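Local coordinates for protein forkhead-associated 1 (Saccharomyces cerevisiae, PDB 6C4U) that binds phosphothreonine-containing peptides, here in a form engineered to recognise a phosphorylated segment of the human transcription factor c-Myc, at residues N3-V8 with I63-D68; G13-R18 with T111-V116; Y48-I53 with K59-L64; L71-I76 with T81-Q86. One frame throughout, in Å; residues are numbered along the deposited sequence.

Contact 1 of 4, residues N3-V8 with I63-D68; sequences NIVFRV and ILLGED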
loop_
_atom_site.group_PDB
_atom_site.type_symbol
_atom_site.label_atom_id
_atom_site.label_comp_id
_atom_site.label_asym_id
_atom_site.label_seq_id
_atom_site.Cartn_x
_atom_site.Cartn_y
_atom_site.Cartn_z
ATOM N N ASN F 3 -4.594 -11.289 -13.790
ATOM C CA ASN F 3 -5.698 -11.147 -12.806
ATOM C C ASN F 3 -5.229 -10.188 -11.718
ATOM O O ASN F 3 -4.101 -10.241 -11.224
ATOM C CB ASN F 3 -6.022 -12.446 -12.098
ATOM C CG ASN F 3 -7.487 -12.509 -11.617
ATOM O OD1 ASN F 3 -8.399 -12.124 -12.360
ATOM N ND2 ASN F 3 -7.742 -13.110 -10.410
ATOM N N ILE F 4 -6.151 -9.322 -11.290
ATOM C CA ILE F 4 -5.949 -8.320 -10.335
ATOM C C ILE F 4 -5.934 -8.754 -8.904
ATOM O O ILE F 4 -6.868 -9.391 -8.467
ATOM C CB ILE F 4 -6.990 -7.189 -10.599
ATOM C CG1 ILE F 4 -6.328 -5.960 -10.138
ATOM C CG2 ILE F 4 -8.511 -7.405 -10.293
ATOM C CD1 ILE F 4 -5.264 -5.582 -11.170
ATOM N N VAL F 5 -4.931 -8.355 -8.139
ATOM C CA VAL F 5 -4.870 -8.755 -6.722
ATOM C C VAL F 5 -5.718 -7.836 -5.867
ATOM O O VAL F 5 -6.487 -8.313 -5.007
ATOM C CB VAL F 5 -3.430 -8.738 -6.183
ATOM C CG1 VAL F 5 -3.405 -9.193 -4.721
ATOM C CG2 VAL F 5 -2.521 -9.603 -7.058
ATOM N N PHE F 6 -5.527 -6.535 -6.072
ATOM C CA PHE F 6 -6.240 -5.503 -5.326
ATOM C C PHE F 6 -6.219 -4.189 -6.088
ATOM O O PHE F 6 -5.479 -4.019 -7.059
ATOM C CB PHE F 6 -5.662 -5.313 -3.911
ATOM C CG PHE F 6 -4.312 -4.626 -3.874
ATOM C CD1 PHE F 6 -3.146 -5.316 -4.198
ATOM C CD2 PHE F 6 -4.199 -3.304 -3.487
ATOM C CE1 PHE F 6 -1.909 -4.674 -4.182
ATOM C CE2 PHE F 6 -2.963 -2.671 -3.466
ATOM C CZ PHE F 6 -1.832 -3.343 -3.823
ATOM N N ARG F 7 -7.040 -3.262 -5.606
ATOM C CA ARG F 7 -7.272 -1.992 -6.262
ATOM C C ARG F 7 -7.256 -0.889 -5.213
ATOM O O ARG F 7 -7.735 -1.073 -4.093
ATOM C CB ARG F 7 -8.608 -2.065 -6.967
ATOM C CG ARG F 7 -9.156 -0.741 -7.457
ATOM C CD ARG F 7 -10.494 -0.967 -8.191
ATOM N NE ARG F 7 -10.324 -1.552 -9.519
ATOM C CZ ARG F 7 -11.064 -2.555 -10.043
ATOM N NH1 ARG F 7 -11.990 -3.176 -9.328
ATOM N NH2 ARG F 7 -10.794 -2.975 -11.263
ATOM N N VAL F 8 -6.731 0.263 -5.607
ATOM C CA VAL F 8 -6.492 1.371 -4.684
ATOM C C VAL F 8 -7.179 2.611 -5.191
ATOM O O VAL F 8 -6.916 3.091 -6.285
ATOM C CB VAL F 8 -4.982 1.666 -4.528
ATOM C CG1 VAL F 8 -4.727 2.888 -3.717
ATOM C CG2 VAL F 8 -4.291 0.497 -3.875
ATOM N N ILE F 63 3.048 -2.712 0.365
ATOM C CA ILE F 63 2.017 -3.718 0.512
ATOM C C ILE F 63 2.625 -5.007 0.009
ATOM O O ILE F 63 3.229 -5.039 -1.056
ATOM C CB ILE F 63 0.723 -3.321 -0.232
ATOM C CG1 ILE F 63 0.102 -2.114 0.481
ATOM C CG2 ILE F 63 -0.258 -4.488 -0.285
ATOM C CD1 ILE F 63 -1.120 -1.535 -0.172
ATOM N N LEU F 64 2.494 -6.058 0.801
ATOM C CA LEU F 64 3.124 -7.331 0.502
ATOM C C LEU F 64 2.063 -8.371 0.222
ATOM O O LEU F 64 1.104 -8.492 0.977
ATOM C CB LEU F 64 3.950 -7.793 1.692
ATOM C CG LEU F 64 5.294 -7.147 1.944
ATOM C CD1 LEU F 64 5.265 -5.636 2.044
ATOM C CD2 LEU F 64 5.851 -7.808 3.202
ATOM N N LEU F 65 2.262 -9.139 -0.834
ATOM C CA LEU F 65 1.410 -10.288 -1.109
ATOM C C LEU F 65 1.998 -11.510 -0.423
ATOM O O LEU F 65 3.055 -11.969 -0.801
ATOM C CB LEU F 65 1.272 -10.538 -2.614
ATOM C CG LEU F 65 0.443 -11.758 -3.023
ATOM C CD1 LEU F 65 -0.942 -11.789 -2.414
ATOM C CD2 LEU F 65 0.266 -11.789 -4.527
ATOM N N GLY F 66 1.299 -12.020 0.584
ATOM C CA GLY F 66 1.667 -13.236 1.313
ATOM C C GLY F 66 1.426 -14.525 0.546
ATOM O O GLY F 66 0.779 -14.532 -0.499
ATOM N N GLU F 67 1.968 -15.620 1.082
ATOM C CA GLU F 67 1.762 -16.971 0.557
ATOM C C GLU F 67 0.281 -17.366 0.591
ATOM O O GLU F 67 -0.241 -17.951 -0.350
ATOM C CB GLU F 67 2.603 -17.969 1.370
ATOM C CG GLU F 67 2.779 -19.355 0.740
ATOM C CD GLU F 67 3.971 -20.112 1.268
ATOM O OE1 GLU F 67 4.488 -19.756 2.347
ATOM O OE2 GLU F 67 4.368 -21.074 0.600
ATOM N N ASP F 68 -0.381 -17.001 1.684
ATOM C CA ASP F 68 -1.820 -17.246 1.871
ATOM C C ASP F 68 -2.763 -16.539 0.872
ATOM O O ASP F 68 -3.961 -16.843 0.845
ATOM C CB ASP F 68 -2.257 -16.942 3.335
ATOM C CG ASP F 68 -1.898 -15.513 3.808
ATOM O OD1 ASP F 68 -1.278 -14.728 3.040
ATOM O OD2 ASP F 68 -2.220 -15.172 4.973
#
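Val-5 and Phe-6 are consecutive residues of one strand, yet both direct their side chains at the segment 63-68. The cause is a classic beta bulge, in which the two residues together face Phe-20 of the next strand. Val-5 departs from extended geometry here (psi -49°), and the turn it gives the chain brings two neighbouring side chains to the same face. On strand 61-66, Ile-63 and Leu-65, two residues apart, both point toward the segment 3-8, while Leu-64 between them points away. Each inward side chain of the bulge therefore finds a partner of its own.

Phe-6 and Ile-63 reach for each other from opposite directions. With chi1 at 72°, CG of Phe-6 sits between the backbone N and the carbonyl carbon, and the ring points across to the other sheet. Its outer atoms, CE2 and CZ, meet both branches of the isoleucine obliquely: CE2 of Phe-6 is 3.9 Å from CD1 of Ile-63, and CZ of Phe-6 is 4.0 Å from CG2 of Ile-63. A beta-branched residue suits this place, since it offers two separate methyl groups to one ring. Alongside, the shorter Val-5 stays a little farther from its partner, with Val-5 CG1 at 4.3 Å from Leu-65 CD1. CG1 of Val-5 also lies in the plane of the Phe-6 ring, at its edge. No hydrogen bond crosses, as expected between buried hydrocarbon groups.

The strands belong to the two different sheets of a beta sandwich. Leu-71 of strand 71-75 touches all four side chains, while Phe-6 stacks on Phe-20 of strand 18-21 and meets Trp-38 of strand 34-41 edge-to-face.

Contact 2 of 4, residues G13-R18 with T111-V116; sequences GQIPIR and TILSLV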
loop_
_atom_site.group_PDB
_atom_site.type_symbol
_atom_site.label_atom_id
_atom_site.label_comp_id
_atom_site.label_asym_id
_atom_site.label_seq_id
_atom_site.Cartn_x
_atom_site.Cartn_y
_atom_site.Cartn_z
ATOM N N GLY F 13 -9.642 11.982 -4.473
ATOM C CA GLY F 13 -9.838 11.659 -5.899
ATOM C C GLY F 13 -8.855 12.385 -6.803
ATOM O O GLY F 13 -8.967 12.367 -8.005
ATOM N N GLN F 14 -7.828 12.908 -6.169
ATOM C CA GLN F 14 -6.677 13.551 -6.760
ATOM C C GLN F 14 -5.783 12.555 -7.552
ATOM O O GLN F 14 -4.881 12.948 -8.274
ATOM C CB GLN F 14 -5.775 14.087 -5.620
ATOM C CG GLN F 14 -6.429 14.824 -4.437
ATOM C CD GLN F 14 -5.739 14.536 -3.093
ATOM O OE1 GLN F 14 -5.115 13.488 -2.924
ATOM N NE2 GLN F 14 -5.869 15.454 -2.142
ATOM N N ILE F 15 -5.923 11.281 -7.258
ATOM C CA ILE F 15 -5.043 10.251 -7.814
ATOM C C ILE F 15 -5.992 9.160 -8.275
ATOM O O ILE F 15 -6.442 8.323 -7.395
ATOM C CB ILE F 15 -4.054 9.665 -6.786
ATOM C CG1 ILE F 15 -3.205 10.739 -6.114
ATOM C CG2 ILE F 15 -3.219 8.580 -7.477
ATOM C CD1 ILE F 15 -2.450 10.226 -4.908
ATOM N N PRO F 16 -6.297 9.138 -9.584
ATOM C CA PRO F 16 -7.157 8.013 -9.975
ATOM C C PRO F 16 -6.821 6.527 -9.592
ATOM O O PRO F 16 -5.659 5.993 -9.421
ATOM C CB PRO F 16 -7.216 8.091 -11.495
ATOM C CG PRO F 16 -6.201 9.192 -11.873
ATOM C CD PRO F 16 -5.371 9.479 -10.660
ATOM N N ILE F 17 -7.912 5.847 -9.539
ATOM C CA ILE F 17 -7.929 4.406 -9.317
ATOM C C ILE F 17 -6.680 3.763 -9.933
ATOM O O ILE F 17 -6.285 4.110 -11.076
ATOM C CB ILE F 17 -9.158 3.872 -9.951
ATOM C CG1 ILE F 17 -10.390 4.254 -9.109
ATOM C CG2 ILE F 17 -9.173 2.308 -10.017
ATOM C CD1 ILE F 17 -11.702 4.173 -9.868
ATOM N N ARG F 18 -6.062 2.867 -9.167
ATOM C CA ARG F 18 -4.968 2.029 -9.651
ATOM C C ARG F 18 -5.146 0.575 -9.274
ATOM O O ARG F 18 -5.500 0.266 -8.142
ATOM C CB ARG F 18 -3.632 2.491 -9.125
ATOM C CG ARG F 18 -2.912 3.572 -9.857
ATOM C CD ARG F 18 -2.406 3.180 -11.250
ATOM N NE ARG F 18 -1.990 4.376 -11.946
ATOM C CZ ARG F 18 -2.755 5.148 -12.737
ATOM N NH1 ARG F 18 -4.043 4.874 -12.953
ATOM N NH2 ARG F 18 -2.223 6.230 -13.299
ATOM N N THR F 111 -4.052 18.138 7.259
ATOM C CA THR F 111 -4.695 17.569 6.075
ATOM C C THR F 111 -3.979 16.247 5.767
ATOM O O THR F 111 -2.894 15.946 6.281
ATOM C CB THR F 111 -4.707 18.510 4.842
ATOM O OG1 THR F 111 -3.399 18.614 4.286
ATOM C CG2 THR F 111 -5.242 19.909 5.191
ATOM N N ILE F 112 -4.618 15.476 4.914
ATOM C CA ILE F 112 -4.358 14.036 4.797
ATOM C C ILE F 112 -4.476 13.604 3.340
ATOM O O ILE F 112 -5.174 14.228 2.529
ATOM C CB ILE F 112 -5.281 13.194 5.737
ATOM C CG1 ILE F 112 -6.759 13.077 5.246
ATOM C CG2 ILE F 112 -5.097 13.636 7.190
ATOM C CD1 ILE F 112 -7.646 12.266 6.142
ATOM N N LEU F 113 -3.814 12.498 3.010
ATOM C CA LEU F 113 -4.078 11.752 1.780
ATOM C C LEU F 113 -4.604 10.367 2.214
ATOM O O LEU F 113 -4.115 9.781 3.184
ATOM C CB LEU F 113 -2.805 11.667 0.977
ATOM C CG LEU F 113 -2.836 10.805 -0.318
ATOM C CD1 LEU F 113 -4.053 10.971 -1.225
ATOM C CD2 LEU F 113 -1.566 11.049 -1.122
ATOM N N SER F 114 -5.652 9.909 1.532
ATOM C CA SER F 114 -6.409 8.750 2.022
ATOM C C SER F 114 -6.711 7.806 0.877
ATOM O O SER F 114 -7.266 8.223 -0.154
ATOM C CB SER F 114 -7.704 9.207 2.656
ATOM O OG SER F 114 -8.298 8.171 3.403
ATOM N N LEU F 115 -6.303 6.546 1.045
ATOM C CA LEU F 115 -6.429 5.517 0.016
ATOM C C LEU F 115 -7.245 4.366 0.585
ATOM O O LEU F 115 -7.169 4.085 1.779
ATOM C CB LEU F 115 -5.069 4.985 -0.386
ATOM C CG LEU F 115 -3.967 5.980 -0.699
ATOM C CD1 LEU F 115 -2.729 5.172 -1.164
ATOM C CD2 LEU F 115 -4.396 7.073 -1.666
ATOM N N VAL F 116 -8.007 3.692 -0.270
ATOM C CA VAL F 116 -8.842 2.592 0.178
ATOM C C VAL F 116 -8.539 1.347 -0.633
ATOM O O VAL F 116 -8.477 1.406 -1.870
ATOM C CB VAL F 116 -10.337 2.958 0.084
ATOM C CG1 VAL F 116 -11.219 1.782 0.471
ATOM C CG2 VAL F 116 -10.624 4.131 1.014
#
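The torsions of Ile-15 and Leu-113 bring their methyl ends together from different directions. In Ile-15, chi1 of -55° sets CG1 beside the backbone N, and a nearly straight chi2 (168°) then carries CD1 outward from the loop. The side chain of Leu-113 leaves its strand with CG opposite the backbone N (chi1 175°), which takes its two methyl groups toward the loop. The two side chains cross at about a right angle, and the single CD1 methyl of Ile-15 meets the fork of the leucine: it is 4.0 Å from CD2 and 4.1 Å from CD1 of Leu-113. A slender, unbranched tip is well matched to a forked one.

Gln-14 approaches the same leucine along another line. Its chain is bent at chi2, which turns the amide oxygen OE1 toward CD1 of Leu-113. This is a contact and not a hydrogen bond, and at this resolution its closeness means little. Glutamine suits an exposed position beside the core, its long chain bringing the amide oxygen against the leucine methyl.

The segment 13-18 lies in the connection from strand 4-10 to strand 18-21 and ends on the first residue of the latter; Leu-113 stands on strand 112-119, the other neighbour of strand 4-10. Ile-15 also touches Tyr-48 of strand 48-49, at the border of the second sheet. The arrangement is that of a beta sandwich in which a connecting loop folds its apolar residue in to cover one end of the hydrophobic core.

Contact 3 of 4, residues Y48-I53 with K59-L64; sequences YHLGNI and KHFQIL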
loop_
_atom_site.group_PDB
_atom_site.type_symbol
_atom_site.label_atom_id
_atom_site.label_comp_id
_atom_site.label_asym_id
_atom_site.label_seq_id
_atom_site.Cartn_x
_atom_site.Cartn_y
_atom_site.Cartn_z
ATOM N N TYR F 48 3.173 3.107 -6.781
ATOM C CA TYR F 48 2.102 4.098 -6.677
ATOM C C TYR F 48 2.721 5.401 -6.239
ATOM O O TYR F 48 3.312 5.481 -5.162
ATOM C CB TYR F 48 1.086 3.670 -5.621
ATOM C CG TYR F 48 -0.234 4.415 -5.640
ATOM C CD1 TYR F 48 -1.226 4.080 -6.540
ATOM C CD2 TYR F 48 -0.515 5.403 -4.702
ATOM C CE1 TYR F 48 -2.463 4.761 -6.531
ATOM C CE2 TYR F 48 -1.741 6.033 -4.650
ATOM C CZ TYR F 48 -2.692 5.756 -5.599
ATOM O OH TYR F 48 -3.926 6.356 -5.589
ATOM N N HIS F 49 2.598 6.428 -7.072
ATOM C CA HIS F 49 3.146 7.728 -6.724
ATOM C C HIS F 49 2.131 8.439 -5.845
ATOM O O HIS F 49 1.032 8.752 -6.295
ATOM C CB HIS F 49 3.453 8.523 -7.981
ATOM C CG HIS F 49 4.208 9.781 -7.714
ATOM N ND1 HIS F 49 3.916 10.975 -8.336
ATOM C CD2 HIS F 49 5.239 10.037 -6.871
ATOM C CE1 HIS F 49 4.749 11.905 -7.900
ATOM N NE2 HIS F 49 5.555 11.362 -7.006
ATOM N N LEU F 50 2.482 8.665 -4.584
ATOM C CA LEU F 50 1.634 9.452 -3.687
ATOM C C LEU F 50 1.677 10.954 -3.968
ATOM O O LEU F 50 0.914 11.701 -3.372
ATOM C CB LEU F 50 2.009 9.199 -2.226
ATOM C CG LEU F 50 1.823 7.771 -1.715
ATOM C CD1 LEU F 50 2.296 7.633 -0.281
ATOM C CD2 LEU F 50 0.356 7.382 -1.778
ATOM N N GLY F 51 2.585 11.388 -4.841
ATOM C CA GLY F 51 2.688 12.786 -5.253
ATOM C C GLY F 51 3.885 13.449 -4.595
ATOM O O GLY F 51 4.401 12.946 -3.596
ATOM N N ASN F 52 4.307 14.590 -5.130
ATOM C CA ASN F 52 5.529 15.259 -4.682
ATOM C C ASN F 52 5.295 16.120 -3.442
ATOM O O ASN F 52 5.631 17.287 -3.412
ATOM C CB ASN F 52 6.143 16.067 -5.844
ATOM C CG ASN F 52 6.545 15.184 -7.023
ATOM O OD1 ASN F 52 7.157 14.132 -6.847
ATOM N ND2 ASN F 52 6.208 15.609 -8.228
ATOM N N ILE F 53 4.753 15.489 -2.406
ATOM C CA ILE F 53 4.367 16.119 -1.146
ATOM C C ILE F 53 5.510 15.839 -0.155
ATOM O O ILE F 53 5.737 14.684 0.201
ATOM C CB ILE F 53 3.068 15.501 -0.568
ATOM C CG1 ILE F 53 1.950 15.444 -1.631
ATOM C CG2 ILE F 53 2.622 16.234 0.693
ATOM C CD1 ILE F 53 1.777 14.089 -2.166
ATOM N N LYS F 59 9.962 6.479 -0.064
ATOM C CA LYS F 59 9.327 5.177 0.027
ATOM C C LYS F 59 8.660 5.180 1.389
ATOM O O LYS F 59 9.327 5.117 2.425
ATOM C CB LYS F 59 10.320 4.025 -0.146
ATOM C CG LYS F 59 10.824 3.854 -1.571
ATOM C CD LYS F 59 11.093 2.478 -2.139
ATOM C CE LYS F 59 11.752 2.685 -3.518
ATOM N NZ LYS F 59 11.453 1.730 -4.646
ATOM N N HIS F 60 7.334 5.282 1.371
ATOM C CA HIS F 60 6.543 5.550 2.554
ATOM C C HIS F 60 5.928 4.299 3.165
ATOM O O HIS F 60 5.968 4.114 4.374
ATOM C CB HIS F 60 5.454 6.565 2.220
ATOM C CG HIS F 60 4.870 7.215 3.428
ATOM N ND1 HIS F 60 5.174 8.504 3.797
ATOM C CD2 HIS F 60 4.027 6.735 4.373
ATOM C CE1 HIS F 60 4.531 8.796 4.917
ATOM N NE2 HIS F 60 3.830 7.736 5.290
ATOM N N PHE F 61 5.328 3.453 2.341
ATOM C CA PHE F 61 4.863 2.150 2.837
ATOM C C PHE F 61 4.861 1.142 1.708
ATOM O O PHE F 61 4.954 1.520 0.545
ATOM C CB PHE F 61 3.491 2.253 3.550
ATOM C CG PHE F 61 2.346 2.673 2.658
ATOM C CD1 PHE F 61 2.042 4.027 2.492
ATOM C CD2 PHE F 61 1.550 1.732 2.004
ATOM C CE1 PHE F 61 1.013 4.427 1.656
ATOM C CE2 PHE F 61 0.501 2.134 1.180
ATOM C CZ PHE F 61 0.239 3.470 1.010
ATOM N N GLN F 62 4.806 -0.135 2.071
ATOM C CA GLN F 62 4.749 -1.203 1.097
ATOM C C GLN F 62 3.556 -2.059 1.402
ATOM O O GLN F 62 3.109 -2.139 2.559
ATOM C CB GLN F 62 6.000 -2.097 1.173
ATOM C CG GLN F 62 7.317 -1.357 1.327
ATOM C CD GLN F 62 8.519 -2.217 1.154
ATOM O OE1 GLN F 62 9.112 -2.217 0.091
ATOM N NE2 GLN F 62 8.934 -2.875 2.224
ATOM N N ILE F 63 3.048 -2.712 0.365
ATOM C CA ILE F 63 2.017 -3.718 0.512
ATOM C C ILE F 63 2.625 -5.007 0.009
ATOM O O ILE F 63 3.229 -5.039 -1.056
ATOM C CB ILE F 63 0.723 -3.321 -0.232
ATOM C CG1 ILE F 63 0.102 -2.114 0.481
ATOM C CG2 ILE F 63 -0.258 -4.488 -0.285
ATOM C CD1 ILE F 63 -1.120 -1.535 -0.172
ATOM N N LEU F 64 2.494 -6.058 0.801
ATOM C CA LEU F 64 3.124 -7.331 0.502
ATOM C C LEU F 64 2.063 -8.371 0.222
ATOM O O LEU F 64 1.104 -8.492 0.977
ATOM C CB LEU F 64 3.950 -7.793 1.692
ATOM C CG LEU F 64 5.294 -7.147 1.944
ATOM C CD1 LEU F 64 5.265 -5.636 2.044
ATOM C CD2 LEU F 64 5.851 -7.808 3.202
#
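Leu-50 gives most to this contact, and its CD1 methyl does all the touching. Because chi1 (-63°) places CG beside the backbone N and chi2 is straight, CD1 is carried well away from its own backbone toward the other segment. There it is 4.0 Å from CE1 of Phe-61 and 4.2 Å from CB of His-60. Leucine suits the place because one methyl can fill the angle between two neighbouring side chains, both of which it crosses at about a right angle.

Those neighbours, His-60 and Phe-61, form a classic beta bulge facing Phe-40, on whose ring Phe-61 stacks. The CD2 corner of His-60 lies in the plane of the Phe-61 ring, at its edge.

His-60 meets Leu-50 through CB and uses its ring nitrogens elsewhere. ND1 is hydrogen-bonded to the backbone N of Ser-57 and NE2 to the carbonyl O of Gly-80, a pair of partners consistent with a neutral ring protonated on NE2. Such a ring ties two loops together. Ser-57 and His-60 fit the Ser-x-x-His signature of FHA domains, in which the histidine probably supports the phosphothreonine-binding loops from within the core.

Contact 4 of 4, residues L71-I76 with T81-Q86; sequences LLLNDI and TWLNGQ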
loop_
_atom_site.group_PDB
_atom_site.type_symbol
_atom_site.label_atom_id
_atom_site.label_comp_id
_atom_site.label_asym_id
_atom_site.label_seq_id
_atom_site.Cartn_x
_atom_site.Cartn_y
_atom_site.Cartn_z
ATOM N N LEU F 71 -2.790 -9.693 2.066
ATOM C CA LEU F 71 -1.971 -8.512 1.884
ATOM C C LEU F 71 -1.534 -7.993 3.239
ATOM O O LEU F 71 -2.286 -8.041 4.199
ATOM C CB LEU F 71 -2.744 -7.455 1.129
ATOM C CG LEU F 71 -3.272 -7.874 -0.244
ATOM C CD1 LEU F 71 -4.180 -6.842 -0.858
ATOM C CD2 LEU F 71 -2.119 -8.259 -1.172
ATOM N N LEU F 72 -0.324 -7.469 3.299
ATOM C CA LEU F 72 0.243 -6.911 4.510
ATOM C C LEU F 72 0.746 -5.508 4.251
ATOM O O LEU F 72 1.250 -5.227 3.166
ATOM C CB LEU F 72 1.404 -7.776 4.977
ATOM C CG LEU F 72 1.026 -9.182 5.402
ATOM C CD1 LEU F 72 2.293 -10.021 5.420
ATOM C CD2 LEU F 72 0.386 -9.207 6.780
ATOM N N LEU F 73 0.652 -4.662 5.273
ATOM C CA LEU F 73 1.081 -3.273 5.192
ATOM C C LEU F 73 2.332 -3.016 6.061
ATOM O O LEU F 73 2.296 -3.215 7.284
ATOM C CB LEU F 73 -0.082 -2.369 5.613
ATOM C CG LEU F 73 0.259 -0.896 5.892
ATOM C CD1 LEU F 73 0.658 -0.176 4.627
ATOM C CD2 LEU F 73 -0.894 -0.177 6.524
ATOM N N ASN F 74 3.411 -2.545 5.421
ATOM C CA ASN F 74 4.694 -2.266 6.083
ATOM C C ASN F 74 4.895 -0.746 6.093
ATOM O O ASN F 74 5.181 -0.167 5.041
ATOM C CB ASN F 74 5.846 -3.016 5.318
ATOM C CG ASN F 74 7.198 -3.038 6.063
ATOM O OD1 ASN F 74 8.282 -3.140 5.441
ATOM N ND2 ASN F 74 7.148 -2.991 7.394
ATOM N N ASP F 75 4.720 -0.079 7.240
ATOM C CA ASP F 75 5.129 1.353 7.309
ATOM C C ASP F 75 6.652 1.451 7.280
ATOM O O ASP F 75 7.305 0.745 8.031
ATOM C CB ASP F 75 4.621 2.072 8.578
ATOM C CG ASP F 75 5.105 3.534 8.653
ATOM O OD1 ASP F 75 5.141 4.183 7.588
ATOM O OD2 ASP F 75 5.475 4.039 9.750
ATOM N N ILE F 76 7.208 2.317 6.437
ATOM C CA ILE F 76 8.670 2.524 6.374
ATOM C C ILE F 76 8.989 4.008 6.220
ATOM O O ILE F 76 9.928 4.414 5.512
ATOM C CB ILE F 76 9.327 1.689 5.253
ATOM C CG1 ILE F 76 8.756 2.036 3.880
ATOM C CG2 ILE F 76 9.106 0.205 5.518
ATOM C CD1 ILE F 76 9.484 1.401 2.720
ATOM N N THR F 81 2.207 6.195 9.191
ATOM C CA THR F 81 1.175 5.701 8.285
ATOM C C THR F 81 0.043 5.149 9.134
ATOM O O THR F 81 0.290 4.380 10.060
ATOM C CB THR F 81 1.751 4.594 7.377
ATOM O OG1 THR F 81 2.696 5.184 6.480
ATOM C CG2 THR F 81 0.670 3.879 6.566
ATOM N N TRP F 82 -1.190 5.533 8.797
ATOM C CA TRP F 82 -2.386 5.175 9.563
ATOM C C TRP F 82 -3.222 4.163 8.819
ATOM O O TRP F 82 -3.447 4.309 7.623
ATOM C CB TRP F 82 -3.227 6.420 9.807
ATOM C CG TRP F 82 -2.741 7.203 10.948
ATOM C CD1 TRP F 82 -3.273 7.229 12.190
ATOM C CD2 TRP F 82 -1.602 8.065 10.973
ATOM N NE1 TRP F 82 -2.544 8.061 12.993
ATOM C CE2 TRP F 82 -1.512 8.590 12.271
ATOM C CE3 TRP F 82 -0.654 8.448 10.024
ATOM C CZ2 TRP F 82 -0.513 9.469 12.654
ATOM C CZ3 TRP F 82 0.346 9.327 10.404
ATOM C CH2 TRP F 82 0.407 9.830 11.714
ATOM N N LEU F 83 -3.690 3.147 9.529
ATOM C CA LEU F 83 -4.546 2.119 8.950
ATOM C C LEU F 83 -5.866 2.144 9.698
ATOM O O LEU F 83 -5.907 1.818 10.893
ATOM C CB LEU F 83 -3.889 0.749 9.068
ATOM C CG LEU F 83 -4.743 -0.455 8.687
ATOM C CD1 LEU F 83 -5.370 -0.282 7.320
ATOM C CD2 LEU F 83 -3.893 -1.716 8.687
ATOM N N ASN F 84 -6.935 2.532 8.996
ATOM C CA ASN F 84 -8.250 2.763 9.602
ATOM C C ASN F 84 -8.083 3.711 10.782
ATOM O O ASN F 84 -8.517 3.430 11.897
ATOM C CB ASN F 84 -8.920 1.445 10.031
ATOM C CG ASN F 84 -9.071 0.471 8.871
ATOM O OD1 ASN F 84 -9.420 0.857 7.741
ATOM N ND2 ASN F 84 -8.796 -0.801 9.137
ATOM N N GLY F 85 -7.390 4.816 10.526
ATOM C CA GLY F 85 -7.233 5.874 11.507
ATOM C C GLY F 85 -6.412 5.592 12.754
ATOM O O GLY F 85 -6.372 6.439 13.635
ATOM N N GLN F 86 -5.750 4.435 12.834
ATOM C CA GLN F 86 -4.798 4.129 13.913
ATOM C C GLN F 86 -3.403 4.030 13.313
ATOM O O GLN F 86 -3.206 3.279 12.367
ATOM C CB GLN F 86 -5.155 2.810 14.582
ATOM C CG GLN F 86 -6.483 2.830 15.309
ATOM C CD GLN F 86 -7.109 1.429 15.384
ATOM O OE1 GLN F 86 -7.460 0.847 14.353
ATOM N NE2 GLN F 86 -7.244 0.885 16.598
#
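Asp-75 and Thr-81 make the polar link of this contact: the threonine hydroxyl OG1 donates a hydrogen bond of 2.9 Å to OD1 of Asp-75. The hydroxyl arrives from above the carboxylate, 58° out of its plane. Both side chains are buried, so the bond satisfies groups that water would otherwise have to serve. Threonine is apt here for having two faces, because its CG2 methyl turns to the hydrocarbon side and lies 4.3 Å from CD2 of Leu-73.

Next to it, Leu-73 and Leu-83 slide past each other in opposite directions. CD2 of Leu-73 does the work, at 4.0 Å from CD2 of Leu-83; CB of Leu-83 is equally close to it. Leu-73 has CG opposite its backbone N (chi1 167°), which projects this methyl across the gap.

In the second shell, OD1 of Asp-75 has another hydroxyl partner, OG of Ser-77, so two bonds fix the carboxylate oxygen. Leu-83 is held at the start of a type I' turn closed on Gln-86, with Leu-83 N bonded to Gln-86 O at 2.9 Å. Asn-84 and Gly-85 accept the positive phi angles this turn demands, and OD1 of Asn-84 is bonded to the backbone N of Glu-101.

Strand 71-75 lies between strands 61-66 and 94-96 in one sheet, while strand 82-83 runs beside strand 101-105 in the other. Leu-96 touches both leucines, and Ile-102 touches Thr-81.

Overall arrangement
Contacts 1, 3 and 4 are buried, whereas contact 2 lies toward the surface at one end of the sandwich. Contacts 1 and 3 share strand 61-66 and lie on opposite sides of the chain's centre. Contact 4 uses the adjoining strand 71-75, probably hydrogen-bonded to it through Leu-64 N to Leu-72 O and Gln-62 O to Asn-74 N. Contacts 1 and 2 meet through neighbouring strands 4-10 and 112-119 of the other sheet. Chemistry follows position: aromatic and aliphatic groups alone in contact 1, an isoleucine and an amide oxygen against one leucine in contact 2, apolar touches in contact 3 beside a histidine whose two nitrogens are hydrogen-bonded to neighbouring loops, and a hydroxyl-carboxylate bond in contact 4.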